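Long-range contact in CobC (Shigella flexneri 2a, PDB 6NRU), which probably removes the phosphate from adenosylcobalamin 5'-phosphate, yielding adenosylcobalamin, and from alpha-ribazole 5'-phosphate during assembly of the nucleotide loop of cobalamin: residues H11-A16 and T31-E36. Sequence-based numbering, arbitrary orientation.
Sequences HGETQA and TARGIE. With SO4 (sulfate ion), chain M; SO4 (sulfate ion), chain N.
E13 lays its extended side chain over the start of helix 32-44, its carboxylate reaching both T31 at the N-cap and R33 in the first turn. It belongs to the RHGET motif of the histidine phosphatase fold, the loop that leaves strand 5-10 with H11, the probable phosphohistidine nucleophile. With CG anti to the backbone N (chi1 -175°) and the chain extended beyond it, the carboxylate lies between the T31 hydroxyl and R33. OE2 makes a long salt bridge to NH1 of R33, 3.3 Å away, the two flat groups turned 71° from each other. OE1 takes the hydroxyl of T31, although the modelled separation is too short to be trusted in detail. OG1 of T31 also caps the helix, accepting a weak bond from G34 N. Between the backbones, T31 N donates to E13 O at 3.0 Å. Beside this bond the CG2 methyl of T31 packs against the chain entering helix 15-18, 3.3 Å from T14 C. G12 and G34 bring their CA atoms to 4.0 Å; neither has a side chain, which lets the helix's first turn come this close to the loop. The backbone N of E13 donates to OE1 of Q37, one turn after R33. The sulfate beside R33 meets the guanidinium at its edge and is also held by Q37 and R199. A second sulfate lies among R10, N17 and R60, consistent with a phosphate pocket; H11 NE2 reaches its O4 by a weak bond, while H11 ND1 donates to G12 O at 2.8 Å, on a lone pair in the carbonyl plane, fixing the imidazole's rotation.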
# COMPACT_ATOMS: atom_id res chain seq x y z
N HIS A 11 -0.38 -4.66 3.62
CA HIS A 11 -0.99 -5.26 4.80
C HIS A 11 -1.62 -6.62 4.47
O HIS A 11 -1.99 -6.90 3.33
CB HIS A 11 -2.05 -4.33 5.39
CG HIS A 11 -3.22 -4.10 4.47
ND1 HIS A 11 -4.25 -5.00 4.34
CD2 HIS A 11 -3.50 -3.07 3.64
CE1 HIS A 11 -5.13 -4.54 3.47
NE2 HIS A 11 -4.70 -3.37 3.03
N GLY A 12 -1.73 -7.46 5.50
CA GLY A 12 -2.24 -8.80 5.33
C GLY A 12 -3.72 -8.82 4.98
O GLY A 12 -4.39 -7.80 4.85
N GLU A 13 -4.23 -10.05 4.84
CA GLU A 13 -5.63 -10.25 4.49
C GLU A 13 -6.55 -9.64 5.54
O GLU A 13 -6.24 -9.65 6.74
CB GLU A 13 -5.93 -11.74 4.33
CG GLU A 13 -7.34 -12.05 3.86
CD GLU A 13 -7.73 -13.50 4.07
OE1 GLU A 13 -7.79 -13.95 5.23
OE2 GLU A 13 -7.98 -14.20 3.06
N THR A 14 -7.67 -9.09 5.10
CA THR A 14 -8.66 -8.48 5.97
C THR A 14 -10.03 -9.09 5.69
O THR A 14 -10.24 -9.78 4.69
CB THR A 14 -8.70 -6.96 5.81
OG1 THR A 14 -9.08 -6.63 4.47
CG2 THR A 14 -7.34 -6.35 6.10
N GLN A 15 -10.97 -8.83 6.60
CA GLN A 15 -12.31 -9.39 6.44
C GLN A 15 -13.01 -8.84 5.21
O GLN A 15 -13.78 -9.56 4.56
CB GLN A 15 -13.15 -9.11 7.70
CG GLN A 15 -14.49 -9.82 7.71
CD GLN A 15 -14.35 -11.33 7.66
OE1 GLN A 15 -13.57 -11.91 8.42
NE2 GLN A 15 -15.10 -11.97 6.77
N ALA A 16 -12.76 -7.57 4.88
CA ALA A 16 -13.34 -7.01 3.66
C ALA A 16 -12.86 -7.75 2.43
O ALA A 16 -13.62 -7.97 1.48
CB ALA A 16 -13.01 -5.52 3.56
N THR A 31 -7.60 -10.65 9.26
CA THR A 31 -7.99 -12.02 9.50
C THR A 31 -6.79 -12.84 9.97
O THR A 31 -5.65 -12.55 9.61
CB THR A 31 -8.57 -12.67 8.23
OG1 THR A 31 -7.50 -12.98 7.33
CG2 THR A 31 -9.55 -11.74 7.55
N ALA A 32 -7.08 -13.89 10.74
CA ALA A 32 -6.04 -14.78 11.26
C ALA A 32 -5.00 -15.13 10.20
O ALA A 32 -3.82 -15.32 10.51
CB ALA A 32 -6.68 -16.05 11.83
N ARG A 33 -5.42 -15.20 8.93
CA ARG A 33 -4.46 -15.39 7.85
C ARG A 33 -3.58 -14.16 7.67
O ARG A 33 -2.37 -14.29 7.41
CB ARG A 33 -5.20 -15.71 6.55
CG ARG A 33 -4.29 -16.00 5.36
CD ARG A 33 -5.11 -16.45 4.16
NE ARG A 33 -4.33 -16.43 2.93
CZ ARG A 33 -4.86 -16.49 1.71
NH1 ARG A 33 -6.18 -16.59 1.57
NH2 ARG A 33 -4.08 -16.46 0.64
N GLY A 34 -4.15 -12.97 7.82
CA GLY A 34 -3.36 -11.75 7.73
C GLY A 34 -2.37 -11.59 8.87
O GLY A 34 -1.28 -11.04 8.67
N ILE A 35 -2.73 -12.03 10.08
CA ILE A 35 -1.75 -12.08 11.15
C ILE A 35 -0.64 -13.08 10.82
O ILE A 35 0.54 -12.80 11.03
CB ILE A 35 -2.41 -12.39 12.51
CG1 ILE A 35 -3.29 -11.24 13.04
CG2 ILE A 35 -1.34 -12.77 13.54
CD1 ILE A 35 -4.71 -11.18 12.56
N GLU A 36 -1.01 -14.25 10.28
CA GLU A 36 -0.01 -15.23 9.88
C GLU A 36 0.90 -14.68 8.79
O GLU A 36 2.11 -14.94 8.79
CB GLU A 36 -0.68 -16.52 9.41
CG GLU A 36 -1.12 -17.45 10.54
CD GLU A 36 -2.33 -18.28 10.17
OE1 GLU A 36 -2.78 -18.22 9.01
OE2 GLU A 36 -2.84 -19.01 11.05
S SO4 M . -0.56 -16.98 2.87
O1 SO4 M . 0.08 -15.71 2.51
O2 SO4 M . -1.94 -16.97 2.40
O3 SO4 M . 0.16 -18.08 2.24
O4 SO4 M . -0.54 -17.15 4.32
S SO4 N . -7.37 -4.01 -0.44
O1 SO4 N . -7.55 -2.87 -1.33
O2 SO4 N . -8.60 -4.79 -0.39
O3 SO4 N . -6.28 -4.84 -0.94
O4 SO4 N . -7.03 -3.54 0.90